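Local coordinates for competence protein ComEA-related protein (Thermus thermophilus, PDB 2DUY), which is of unknown function but probably binds DNA through helix-hairpin-helix motifs, at residues Glu53-Val58 with Glu67-Tyr72; Arg41-Gly46 with Lys59-Ala64; Gln14-Val19 with Leu26-Ala31. All blocks are in the same frame, centred on the assembly; numbering follows the deposited sequence.

Contact 1 of 3, residues Glu53-Val58 with Glu67-Tyr72; sequences EDLLKV and ERLRPY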
# COMPACT_ATOMS: atom_id res chain seq x y z
N GLU A 53 0.55 -8.98 4.11
CA GLU A 53 0.06 -9.97 3.18
C GLU A 53 -1.45 -9.88 2.98
O GLU A 53 -1.99 -10.45 2.03
CB GLU A 53 0.45 -11.37 3.64
CG GLU A 53 0.91 -12.29 2.53
CD GLU A 53 2.01 -11.70 1.66
OE1 GLU A 53 2.67 -10.71 2.07
OE2 GLU A 53 2.21 -12.24 0.56
N ASP A 54 -2.15 -9.18 3.88
CA ASP A 54 -3.59 -9.04 3.73
C ASP A 54 -3.92 -8.14 2.55
O ASP A 54 -5.06 -8.04 2.13
CB ASP A 54 -4.24 -8.49 5.01
CG ASP A 54 -4.21 -9.48 6.17
OD1 ASP A 54 -4.23 -10.71 5.92
OD2 ASP A 54 -4.19 -9.05 7.34
N LEU A 55 -2.90 -7.49 1.99
CA LEU A 55 -3.11 -6.62 0.84
C LEU A 55 -3.62 -7.44 -0.35
O LEU A 55 -4.17 -6.88 -1.31
CB LEU A 55 -1.80 -5.92 0.48
CG LEU A 55 -1.88 -4.68 -0.40
CD1 LEU A 55 -2.78 -3.61 0.26
CD2 LEU A 55 -0.46 -4.15 -0.58
N LEU A 56 -3.44 -8.75 -0.28
CA LEU A 56 -3.91 -9.61 -1.36
C LEU A 56 -5.44 -9.62 -1.44
O LEU A 56 -6.00 -10.20 -2.38
CB LEU A 56 -3.38 -11.05 -1.20
CG LEU A 56 -1.88 -11.19 -1.49
CD1 LEU A 56 -1.43 -12.63 -1.27
CD2 LEU A 56 -1.61 -10.78 -2.95
N LYS A 57 -6.11 -9.00 -0.48
CA LYS A 57 -7.57 -8.94 -0.54
C LYS A 57 -8.02 -7.78 -1.43
O LYS A 57 -9.20 -7.68 -1.77
CB LYS A 57 -8.19 -8.76 0.84
CG LYS A 57 -8.04 -7.37 1.43
CD LYS A 57 -8.93 -7.22 2.66
CE LYS A 57 -8.18 -6.58 3.81
NZ LYS A 57 -9.05 -6.46 5.02
N VAL A 58 -7.08 -6.92 -1.81
CA VAL A 58 -7.41 -5.76 -2.63
C VAL A 58 -7.41 -6.11 -4.11
O VAL A 58 -6.43 -6.65 -4.62
CB VAL A 58 -6.42 -4.61 -2.40
CG1 VAL A 58 -6.80 -3.41 -3.25
CG2 VAL A 58 -6.40 -4.24 -0.93
N GLU A 67 5.08 -8.08 -4.23
CA GLU A 67 6.49 -8.41 -4.09
C GLU A 67 7.36 -7.16 -4.12
O GLU A 67 8.31 -7.02 -3.34
CB GLU A 67 6.91 -9.36 -5.22
CG GLU A 67 8.31 -9.94 -5.06
CD GLU A 67 8.67 -10.92 -6.17
OE1 GLU A 67 9.74 -11.57 -6.07
OE2 GLU A 67 7.89 -11.05 -7.14
N ARG A 68 7.03 -6.24 -5.01
CA ARG A 68 7.79 -5.01 -5.15
C ARG A 68 7.57 -4.06 -3.99
O ARG A 68 8.48 -3.32 -3.61
CB ARG A 68 7.41 -4.30 -6.45
CG ARG A 68 7.59 -5.14 -7.71
CD ARG A 68 9.05 -5.51 -7.95
NE ARG A 68 9.53 -6.55 -7.04
CZ ARG A 68 10.65 -7.24 -7.22
NH1 ARG A 68 11.42 -6.99 -8.27
NH2 ARG A 68 11.01 -8.18 -6.35
N LEU A 69 6.37 -4.08 -3.42
CA LEU A 69 6.01 -3.19 -2.32
C LEU A 69 6.42 -3.61 -0.92
O LEU A 69 6.51 -2.77 -0.03
CB LEU A 69 4.50 -2.96 -2.30
CG LEU A 69 3.85 -2.20 -3.45
CD1 LEU A 69 2.34 -2.27 -3.30
CD2 LEU A 69 4.32 -0.75 -3.47
N ARG A 70 6.66 -4.90 -0.71
CA ARG A 70 7.00 -5.38 0.63
C ARG A 70 8.09 -4.61 1.37
O ARG A 70 8.00 -4.40 2.58
CB ARG A 70 7.37 -6.87 0.59
CG ARG A 70 6.19 -7.76 0.22
CD ARG A 70 6.23 -9.06 1.00
NE ARG A 70 5.14 -9.95 0.59
CZ ARG A 70 5.17 -10.68 -0.52
NH1 ARG A 70 6.23 -10.63 -1.32
NH2 ARG A 70 4.13 -11.44 -0.84
N PRO A 71 9.15 -4.19 0.67
CA PRO A 71 10.20 -3.46 1.38
C PRO A 71 9.74 -2.11 1.96
O PRO A 71 10.30 -1.64 2.95
CB PRO A 71 11.28 -3.28 0.32
CG PRO A 71 11.10 -4.50 -0.55
CD PRO A 71 9.60 -4.56 -0.69
N TYR A 72 8.72 -1.51 1.35
CA TYR A 72 8.22 -0.20 1.77
C TYR A 72 7.01 -0.17 2.71
O TYR A 72 6.62 0.89 3.18
CB TYR A 72 7.86 0.64 0.54
CG TYR A 72 8.90 0.66 -0.56
CD1 TYR A 72 9.00 -0.39 -1.46
CD2 TYR A 72 9.81 1.71 -0.66
CE1 TYR A 72 9.99 -0.40 -2.44
CE2 TYR A 72 10.80 1.71 -1.63
CZ TYR A 72 10.88 0.65 -2.52
OH TYR A 72 11.89 0.62 -3.46
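Glu53 and Arg70 meet side-on through a two-pronged salt bridge. The guanidinium offers NE and one terminal nitrogen, and each finds its own carboxylate oxygen: Arg70 NE gives a hydrogen bond of 3.0 Å to Glu53 OE1, while Arg70 NH2 lies 2.5 Å from Glu53 OE2, so short that its exact length deserves caution. Both oxygens accept through their syn lone pairs. The two flat groups are nearly coplanar, 18° apart, and the paired bonds hold each against rotation about its last torsion. Glu53 swings its carboxylate across by bending at chi2 (53°), and Arg70 has a kink of its own at chi2 before its chain runs straight to NE.

Deeper in, the contact turns apolar, with Leu55 CD2 and Leu69 CD1 4.3 Å apart. These are the two flanks of a helix-hairpin-helix motif: the 3-10 turn that runs through 53-57 stands in front of the hairpin and helix 63-69 follows it, so the leucines form part of the packing between the motif's arms.

Further out, Leu66 of the same helix touches Glu53, Leu55 and Leu56. Leu55 also rests on Ile61 and on Ile43 of helix 37-45, and Leu69 packs against Pro33. Asp54 accepts a hydrogen bond from Ala50 N and forms a salt bridge with Arg51, tying the turn to the residues just before it.

Contact 2 of 3, residues Arg41-Gly46 with Lys59-Ala64; sequences RRIVEG and KGIGPA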
# COMPACT_ATOMS: atom_id res chain seq x y z
N ARG A 41 -7.31 3.96 -3.34
CA ARG A 41 -8.67 4.02 -2.80
C ARG A 41 -9.11 2.66 -2.27
O ARG A 41 -9.68 2.56 -1.18
CB ARG A 41 -9.65 4.47 -3.88
CG ARG A 41 -11.01 4.87 -3.34
CD ARG A 41 -12.10 4.84 -4.42
NE ARG A 41 -12.81 3.56 -4.42
CZ ARG A 41 -12.42 2.46 -5.06
NH1 ARG A 41 -11.31 2.46 -5.77
NH2 ARG A 41 -13.15 1.35 -4.96
N ARG A 42 -8.87 1.60 -3.05
CA ARG A 42 -9.25 0.26 -2.62
C ARG A 42 -8.48 -0.17 -1.38
O ARG A 42 -9.00 -0.90 -0.53
CB ARG A 42 -9.00 -0.75 -3.74
CG ARG A 42 -9.89 -0.55 -4.96
CD ARG A 42 -9.47 -1.44 -6.11
NE ARG A 42 -10.39 -1.32 -7.24
CZ ARG A 42 -10.18 -1.88 -8.43
NH1 ARG A 42 -9.08 -2.60 -8.65
NH2 ARG A 42 -11.08 -1.73 -9.40
N ILE A 43 -7.23 0.25 -1.27
CA ILE A 43 -6.44 -0.10 -0.10
C ILE A 43 -7.09 0.52 1.14
O ILE A 43 -7.27 -0.16 2.14
CB ILE A 43 -4.97 0.37 -0.24
CG1 ILE A 43 -4.27 -0.49 -1.29
CG2 ILE A 43 -4.24 0.28 1.12
CD1 ILE A 43 -2.87 -0.02 -1.65
N VAL A 44 -7.45 1.80 1.08
CA VAL A 44 -8.08 2.45 2.24
C VAL A 44 -9.39 1.76 2.60
O VAL A 44 -9.68 1.50 3.78
CB VAL A 44 -8.41 3.95 1.99
CG1 VAL A 44 -9.14 4.52 3.21
CG2 VAL A 44 -7.13 4.73 1.74
N GLU A 45 -10.18 1.46 1.58
CA GLU A 45 -11.47 0.82 1.78
C GLU A 45 -11.36 -0.58 2.37
O GLU A 45 -12.29 -1.06 3.02
CB GLU A 45 -12.24 0.77 0.45
CG GLU A 45 -12.69 2.15 -0.03
CD GLU A 45 -13.56 2.10 -1.27
OE1 GLU A 45 -14.21 3.12 -1.58
OE2 GLU A 45 -13.58 1.06 -1.95
N GLY A 46 -10.22 -1.23 2.14
CA GLY A 46 -10.03 -2.57 2.67
C GLY A 46 -9.50 -2.65 4.10
O GLY A 46 -9.32 -3.75 4.63
N LYS A 59 -8.50 -5.79 -4.80
CA LYS A 59 -8.58 -6.10 -6.23
C LYS A 59 -7.51 -5.31 -6.97
O LYS A 59 -7.39 -4.10 -6.78
CB LYS A 59 -9.97 -5.76 -6.77
CG LYS A 59 -10.23 -6.24 -8.20
CD LYS A 59 -11.69 -6.01 -8.61
CE LYS A 59 -12.08 -6.78 -9.87
NZ LYS A 59 -11.29 -6.36 -11.07
N GLY A 60 -6.73 -6.00 -7.79
CA GLY A 60 -5.70 -5.32 -8.56
C GLY A 60 -4.29 -5.41 -8.03
O GLY A 60 -3.35 -4.98 -8.71
N ILE A 61 -4.11 -5.94 -6.83
CA ILE A 61 -2.78 -6.07 -6.26
C ILE A 61 -2.32 -7.53 -6.32
O ILE A 61 -2.52 -8.30 -5.39
CB ILE A 61 -2.73 -5.57 -4.80
CG1 ILE A 61 -3.03 -4.06 -4.77
CG2 ILE A 61 -1.36 -5.83 -4.20
CD1 ILE A 61 -3.00 -3.45 -3.38
N GLY A 62 -1.71 -7.89 -7.44
CA GLY A 62 -1.23 -9.24 -7.62
C GLY A 62 0.04 -9.48 -6.83
O GLY A 62 0.63 -8.53 -6.30
N PRO A 63 0.50 -10.73 -6.74
CA PRO A 63 1.72 -11.06 -6.00
C PRO A 63 2.95 -10.33 -6.51
O PRO A 63 3.84 -10.00 -5.73
CB PRO A 63 1.82 -12.57 -6.17
CG PRO A 63 0.39 -12.98 -6.21
CD PRO A 63 -0.20 -11.96 -7.15
N ALA A 64 3.01 -10.08 -7.81
CA ALA A 64 4.17 -9.38 -8.38
C ALA A 64 4.15 -7.94 -7.91
O ALA A 64 5.20 -7.33 -7.69
CB ALA A 64 4.12 -9.44 -9.91
O HOH W 1 -11.60 -3.67 -11.53
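Lys59 receives Arg42 at its backbone: Arg42 NH1 donates a 2.9 Å hydrogen bond to Lys59 O. The bond is not a straight one. The N-H...O angle is 145°, and the nitrogen stands above the carbonyl plane rather than on a lone pair. Arg42 reaches it with a chain extended from CG to NE, while the aliphatic part of the Lys59 side chain runs over one face of the guanidinium, its CD 4.1 Å above the plane. At their ends the two cations stay apart, Arg42 NH2 and Lys59 NZ being separated by 4.9 Å, and a single water accepts from both, 2.9 Å from Arg42 NH2 and 2.7 Å from Lys59 NZ. A leucine in place of Arg42 offers no N-H, and is likely to leave Lys59 O without this donor and the water held less firmly.

Next comes Gly60, at a positive phi of 100°, where a side chain would jam against the carbonyl oxygen of Lys59 and also crowd Arg42 NH1. Ile61 then turns inward. Its CD1 meets CG1 of Ile43 at 3.8 Å, the two side chains crossing at about a right angle, and Leu55 touches both isoleucines. Gly62 is the N-cap of helix 63-69, which Pro63 opens.

Glycine, hydrophobic residue, glycine, then a helix start is the signature hairpin of the helix-hairpin-helix motif. In relatives such hairpins meet DNA phosphates through backbone amides; here the hairpin leans on helix 37-45, within the range of the preceding motif.

Contact 3 of 3, residues Gln14-Val19 with Leu26-Ala31; sequences QAQTPV and LEELMA
Val19 and Leu29 mark the closest backbone approach, their CA atoms 7.5 Å apart. Residues 14-16 form a 3-10 turn, the chain passes through a cis peptide before Pro18, and by Val19 it is extended as the start of strand 19-20; opposite it lies the short helix 26-29. The turn is fastened by Gln14 O, which accepts both Thr17 N and, at 2.9 Å, Thr17 OG1, the two donors coming from the same face of the carbonyl plane.

Across the contact everything is van der Waals packing. Val19 aims CG1 at the helix and meets Leu29 CD2 at 4.4 Å; Leu29 leaves its backbone heading away, but CD2 at its end comes back toward the valine. Nearer the surface, the extended Gln16 chain brings its amide alongside the aliphatic part of Glu28, where Gln16 NE2 lies 4.2 Å from Glu28 CG. No hydrogen bond links this pair; Glu28 OE2 instead accepts from Ser25 N, just ahead of the helix.

On its other flank Leu29 packs on Val44 of helix 37-45, while the backbone of Val19 bonds to Tyr72 and Arg74. The contact thus sets helix 26-29, through Val19, against one strand of the small parallel pair 19-20 with 73-74, within the helix-hairpin-helix fold of the chain.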
# COMPACT_ATOMS: atom_id res chain seq x y z
N GLN A 14 12.17 9.29 1.99
CA GLN A 14 12.64 8.34 3.00
C GLN A 14 12.00 8.55 4.36
O GLN A 14 11.80 7.60 5.12
CB GLN A 14 14.16 8.45 3.12
CG GLN A 14 14.91 7.79 1.99
CD GLN A 14 15.19 6.33 2.28
OE1 GLN A 14 16.04 6.01 3.11
NE2 GLN A 14 14.47 5.44 1.61
N ALA A 15 11.68 9.80 4.68
CA ALA A 15 11.07 10.14 5.96
C ALA A 15 9.63 9.64 6.12
O ALA A 15 9.02 9.81 7.17
CB ALA A 15 11.12 11.65 6.17
N GLN A 16 9.09 9.01 5.08
CA GLN A 16 7.72 8.51 5.15
C GLN A 16 7.63 6.99 5.06
O GLN A 16 6.54 6.42 5.01
CB GLN A 16 6.88 9.14 4.03
CG GLN A 16 6.82 10.66 4.08
CD GLN A 16 6.04 11.26 2.92
OE1 GLN A 16 5.99 12.49 2.77
NE2 GLN A 16 5.43 10.41 2.11
N THR A 17 8.79 6.33 5.07
CA THR A 17 8.86 4.88 4.97
C THR A 17 9.37 4.25 6.26
O THR A 17 10.18 4.86 6.97
CB THR A 17 9.81 4.47 3.85
OG1 THR A 17 11.11 4.98 4.15
CG2 THR A 17 9.35 5.03 2.52
N PRO A 18 8.91 3.03 6.60
CA PRO A 18 7.93 2.25 5.82
C PRO A 18 6.55 2.90 5.93
O PRO A 18 6.21 3.46 6.97
CB PRO A 18 7.97 0.88 6.49
CG PRO A 18 9.38 0.80 7.03
CD PRO A 18 9.56 2.18 7.61
N VAL A 19 5.76 2.81 4.86
CA VAL A 19 4.42 3.39 4.82
C VAL A 19 3.42 2.42 5.46
O VAL A 19 3.43 1.23 5.14
CB VAL A 19 3.99 3.66 3.36
CG1 VAL A 19 2.57 4.20 3.32
CG2 VAL A 19 4.94 4.66 2.71
N LEU A 26 -4.39 8.94 1.22
CA LEU A 26 -4.43 8.50 -0.17
C LEU A 26 -3.17 8.89 -0.93
O LEU A 26 -2.60 8.09 -1.66
CB LEU A 26 -5.65 9.08 -0.88
CG LEU A 26 -5.96 8.42 -2.22
CD1 LEU A 26 -6.70 7.09 -1.99
CD2 LEU A 26 -6.78 9.36 -3.09
N GLU A 27 -2.74 10.15 -0.75
CA GLU A 27 -1.55 10.68 -1.42
C GLU A 27 -0.29 9.91 -1.04
O GLU A 27 0.58 9.66 -1.89
CB GLU A 27 -1.33 12.15 -1.04
CG GLU A 27 -2.51 13.08 -1.25
CD GLU A 27 -2.77 13.41 -2.71
OE1 GLU A 27 -3.62 14.29 -2.98
OE2 GLU A 27 -2.14 12.79 -3.59
N GLU A 28 -0.18 9.55 0.23
CA GLU A 28 0.98 8.81 0.72
C GLU A 28 1.03 7.43 0.08
O GLU A 28 2.10 6.94 -0.29
CB GLU A 28 0.94 8.72 2.25
CG GLU A 28 1.31 10.04 2.92
CD GLU A 28 0.88 10.16 4.38
OE1 GLU A 28 1.32 11.12 5.03
OE2 GLU A 28 0.10 9.31 4.87
N LEU A 29 -0.13 6.81 -0.07
CA LEU A 29 -0.19 5.49 -0.69
C LEU A 29 0.14 5.62 -2.18
O LEU A 29 0.77 4.74 -2.78
CB LEU A 29 -1.59 4.90 -0.54
CG LEU A 29 -2.01 4.47 0.87
CD1 LEU A 29 -3.48 4.13 0.90
CD2 LEU A 29 -1.18 3.26 1.29
N MSE A 30 -0.27 6.74 -2.77
CA MSE A 30 -0.01 6.97 -4.19
C MSE A 30 1.47 7.22 -4.48
O MSE A 30 1.88 7.29 -5.65
CB MSE A 30 -0.88 8.12 -4.69
CG MSE A 30 -2.35 7.74 -4.78
SE MSE A 30 -3.53 9.16 -5.38
CE MSE A 30 -2.94 9.30 -7.21
N ALA A 31 2.29 7.34 -3.44
CA ALA A 31 3.73 7.55 -3.63
C ALA A 31 4.42 6.19 -3.81
O ALA A 31 5.57 6.13 -4.22
CB ALA A 31 4.32 8.30 -2.44

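Along the chain, contact 3 closes before the other two open, whereas contacts 1 and 2 interlock, their segments alternating. Their centres are 8 Å apart and both use helix 63-69; Leu55 against Ile61 and Val58 against Arg42 join them, as does a probable hydrogen bond from Lys57 NZ to Gly46 O. Contact 3 lies on the other side of the chain's centre, about 14 Å from contact 1 and 15 Å from contact 2, centre to centre. It reaches contact 1 where Val19 N meets Tyr72 O, and contact 2 where Leu29 packs on Ile43 and Val44. All this is consistent with two successive helix-hairpin-helix motifs packed into one compact unit.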